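Local coordinates for protein putative aminooxidase (Propionibacterium acnes, PDB 2BA9) that isomerises polyunsaturated fatty acids, producing conjugated linoleic acid, and binds FAD in a fold related to the flavin-containing amine oxidases, at residues C46-Y51 and G204-F209. Sequence-based numbering, arbitrary orientation.
With FAD (flavin-adenine dinucleotide), chain D.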
loop_
_atom_site.group_PDB
_atom_site.type_symbol
_atom_site.label_atom_id
_atom_site.label_comp_id
_atom_site.label_asym_id
_atom_site.label_seq_id
_atom_site.Cartn_x
_atom_site.Cartn_y
_atom_site.Cartn_z
ATOM N N CYS A 46 4.262 -5.366 -5.081
ATOM C CA CYS A 46 4.646 -6.705 -4.646
ATOM C C CYS A 46 5.747 -7.144 -5.595
ATOM O O CYS A 46 5.469 -7.648 -6.690
ATOM C CB CYS A 46 3.475 -7.666 -4.715
ATOM S SG CYS A 46 2.166 -7.263 -3.558
ATOM N N HIS A 47 6.992 -6.932 -5.169
ATOM C CA HIS A 47 8.149 -7.030 -6.056
ATOM C C HIS A 47 9.265 -7.760 -5.361
ATOM O O HIS A 47 9.889 -7.218 -4.433
ATOM C CB HIS A 47 8.606 -5.634 -6.456
ATOM C CG HIS A 47 9.480 -5.607 -7.667
ATOM N ND1 HIS A 47 8.999 -5.873 -8.930
ATOM C CD2 HIS A 47 10.798 -5.341 -7.813
ATOM C CE1 HIS A 47 9.986 -5.768 -9.803
ATOM N NE2 HIS A 47 11.085 -5.438 -9.151
ATOM N N SER A 48 9.545 -8.969 -5.843
ATOM C CA SER A 48 10.424 -9.904 -5.155
ATOM C C SER A 48 11.545 -10.439 -6.070
ATOM O O SER A 48 11.425 -11.527 -6.630
ATOM C CB SER A 48 9.585 -11.068 -4.617
ATOM O OG SER A 48 8.360 -10.599 -4.064
ATOM N N PRO A 49 12.640 -9.673 -6.223
ATOM C CA PRO A 49 13.753 -10.144 -7.046
ATOM C C PRO A 49 14.645 -11.192 -6.387
ATOM O O PRO A 49 14.555 -11.443 -5.189
ATOM C CB PRO A 49 14.560 -8.867 -7.329
ATOM C CG PRO A 49 13.789 -7.726 -6.711
ATOM C CD PRO A 49 12.904 -8.329 -5.682
ATOM N N ASN A 50 15.517 -11.772 -7.201
ATOM C CA ASN A 50 16.351 -12.883 -6.794
ATOM C C ASN A 50 17.752 -12.422 -6.389
ATOM O O ASN A 50 18.296 -11.456 -6.944
ATOM C CB ASN A 50 16.481 -13.903 -7.930
ATOM C CG ASN A 50 15.159 -14.494 -8.361
ATOM O OD1 ASN A 50 14.777 -15.566 -7.899
ATOM N ND2 ASN A 50 14.473 -13.826 -9.280
ATOM N N TYR A 51 18.329 -13.136 -5.428
ATOM C CA TYR A 51 19.725 -12.964 -5.053
ATOM C C TYR A 51 20.201 -14.242 -4.384
ATOM O O TYR A 51 19.616 -14.660 -3.408
ATOM C CB TYR A 51 19.914 -11.790 -4.095
ATOM C CG TYR A 51 21.383 -11.502 -3.777
ATOM C CD1 TYR A 51 22.220 -10.940 -4.738
ATOM C CD2 TYR A 51 21.924 -11.788 -2.531
ATOM C CE1 TYR A 51 23.553 -10.674 -4.475
ATOM C CE2 TYR A 51 23.284 -11.517 -2.250
ATOM C CZ TYR A 51 24.086 -10.968 -3.235
ATOM O OH TYR A 51 25.414 -10.680 -3.000
ATOM N N GLY A 204 8.283 -14.823 -2.079
ATOM C CA GLY A 204 7.956 -13.411 -2.168
ATOM C C GLY A 204 6.491 -13.117 -2.415
ATOM O O GLY A 204 5.753 -13.960 -2.966
ATOM N N THR A 205 6.066 -11.922 -1.999
ATOM C CA THR A 205 4.696 -11.498 -2.227
ATOM C C THR A 205 4.411 -11.482 -3.737
ATOM O O THR A 205 3.288 -11.769 -4.143
ATOM C CB THR A 205 4.370 -10.121 -1.598
ATOM O OG1 THR A 205 5.324 -9.147 -2.038
ATOM C CG2 THR A 205 4.392 -10.190 -0.074
ATOM N N GLN A 206 5.431 -11.200 -4.559
ATOM C CA GLN A 206 5.244 -11.120 -6.013
ATOM C C GLN A 206 4.787 -12.454 -6.617
ATOM O O GLN A 206 4.015 -12.465 -7.574
ATOM C CB GLN A 206 6.526 -10.645 -6.699
ATOM C CG GLN A 206 6.375 -10.401 -8.217
ATOM C CD GLN A 206 7.638 -9.863 -8.881
ATOM O OE1 GLN A 206 8.755 -10.054 -8.375
ATOM N NE2 GLN A 206 7.466 -9.176 -10.019
ATOM N N ALA A 207 5.242 -13.570 -6.034
ATOM C CA ALA A 207 5.019 -14.908 -6.600
ATOM C C ALA A 207 3.557 -15.223 -6.882
ATOM O O ALA A 207 3.232 -15.733 -7.945
ATOM C CB ALA A 207 5.603 -15.980 -5.683
ATOM N N MET A 208 2.686 -14.935 -5.912
ATOM C CA MET A 208 1.277 -15.298 -6.017
ATOM C C MET A 208 0.503 -14.468 -7.044
ATOM O O MET A 208 -0.502 -14.921 -7.583
ATOM C CB MET A 208 0.588 -15.240 -4.639
ATOM C CG MET A 208 0.587 -13.878 -3.946
ATOM S SD MET A 208 0.328 -14.062 -2.156
ATOM C CE MET A 208 0.473 -12.351 -1.598
ATOM N N PHE A 209 0.968 -13.255 -7.309
ATOM C CA PHE A 209 0.383 -12.426 -8.351
ATOM C C PHE A 209 0.941 -12.800 -9.731
ATOM O O PHE A 209 0.250 -12.688 -10.737
ATOM C CB PHE A 209 0.588 -10.958 -8.021
ATOM C CG PHE A 209 -0.172 -10.520 -6.812
ATOM C CD1 PHE A 209 -1.564 -10.373 -6.865
ATOM C CD2 PHE A 209 0.477 -10.297 -5.614
ATOM C CE1 PHE A 209 -2.295 -9.983 -5.738
ATOM C CE2 PHE A 209 -0.234 -9.903 -4.490
ATOM C CZ PHE A 209 -1.630 -9.737 -4.550
HETATM P PA FAD D . 0.752 -1.123 -7.703
HETATM O O1A FAD D . 1.185 -2.261 -6.827
HETATM O O2A FAD D . 1.600 0.132 -7.657
HETATM O O5B FAD D . 0.765 -1.619 -9.226
HETATM C C5B FAD D . 0.334 -0.709 -10.210
HETATM C C4B FAD D . 0.635 -1.254 -11.589
HETATM O O4B FAD D . 0.158 -0.339 -12.556
HETATM C C3B FAD D . 2.136 -1.459 -11.808
HETATM O O3B FAD D . 2.382 -2.776 -12.246
HETATM C C2B FAD D . 2.493 -0.408 -12.833
HETATM O O2B FAD D . 3.627 -0.762 -13.625
HETATM C C1B FAD D . 1.147 -0.211 -13.552
HETATM N N9A FAD D . 1.110 1.103 -14.220
HETATM C C8A FAD D . 1.349 2.338 -13.657
HETATM N N7A FAD D . 1.239 3.290 -14.626
HETATM C C5A FAD D . 0.930 2.673 -15.801
HETATM C C6A FAD D . 0.717 3.142 -17.113
HETATM N N6A FAD D . 0.424 4.469 -17.307
HETATM N N1A FAD D . 0.383 2.226 -18.104
HETATM C C2A FAD D . 0.320 0.866 -17.838
HETATM N N3A FAD D . 0.538 0.416 -16.543
HETATM C C4A FAD D . 0.856 1.292 -15.549
HETATM N N1 FAD D . 0.997 -4.080 1.233
HETATM C C2 FAD D . 0.472 -4.910 2.203
HETATM O O2 FAD D . -0.670 -5.353 2.079
HETATM N N3 FAD D . 1.220 -5.215 3.323
HETATM C C4 FAD D . 2.500 -4.719 3.460
HETATM O O4 FAD D . 3.152 -5.029 4.470
HETATM C C4X FAD D . 3.039 -3.889 2.471
HETATM N N5 FAD D . 4.311 -3.354 2.585
HETATM C C5X FAD D . 4.909 -2.671 1.544
HETATM C C6 FAD D . 6.240 -2.269 1.632
HETATM C C7 FAD D . 6.840 -1.615 0.558
HETATM C C7M FAD D . 8.282 -1.210 0.682
HETATM C C8 FAD D . 6.105 -1.354 -0.595
HETATM C C8M FAD D . 6.704 -0.651 -1.776
HETATM C C9 FAD D . 4.775 -1.756 -0.671
HETATM C C9A FAD D . 4.157 -2.408 0.397
HETATM N N10 FAD D . 2.807 -2.804 0.351
HETATM C C10 FAD D . 2.277 -3.594 1.345
HETATM C "C1'" FAD D . 1.839 -2.124 -0.558
HETATM C "C2'" FAD D . 1.444 -3.007 -1.735
HETATM O "O2'" FAD D . 2.577 -3.591 -2.369
HETATM C "C3'" FAD D . 0.654 -2.144 -2.707
HETATM O "O3'" FAD D . -0.385 -1.464 -1.998
HETATM C "C4'" FAD D . 0.086 -2.981 -3.841
HETATM O "O4'" FAD D . 1.114 -3.435 -4.713
HETATM C "C5'" FAD D . -0.952 -2.149 -4.581
HETATM O "O5'" FAD D . -1.275 -2.755 -5.800
HETATM P P FAD D . -1.885 -1.866 -7.010
HETATM O O1P FAD D . -2.096 -2.725 -8.242
HETATM O O2P FAD D . -3.147 -1.242 -6.526
HETATM O O3P FAD D . -0.775 -0.761 -7.362
#
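The His47 imidazole and the Gln206 amide run side by side in the same direction, their planes 39° apart; Gln206 NE2 approaches the ring obliquely, 3.8 Å from His47 ND1 and so only in van der Waals contact, and His41 also meets this ring. The Phe209 ring meets Cys46 SG obliquely: the sulfur lies 3.7 Å from Phe209 CE2, and Pro16, Leu19, Phe408 and Cys412 also touch this ring. With CG anti to the backbone N (chi1 -174°) and an extended chain, Gln206 reaches past Cys46 O to the backbone of Ser48. There Ser48 N donates to Gln206 OE1 over 2.9 Å, nearly straight (165°) but from above the carbonyl plane, with a weak second bond from Arg55 NH2, while NE2 is held by Val42 O. In return, Gln206 N donates to Ser48 OG at 3.0 Å, so that each residue's backbone N-H is bound by the other's side-chain oxygen. Such reciprocal bonding here ties a loop that lines the FAD pocket through Cys46 to helix 204-215, within the flavin-containing amine oxidoreductase fold. Glu57 bridges the same junction, accepting a hydrogen bond from Thr205 N at OE2 and pairing with Ser48 OG through OE1. Thr205 OG1, itself hydrogen-bonded to Ala60 O, packs 3.6 Å from Cys46 CB.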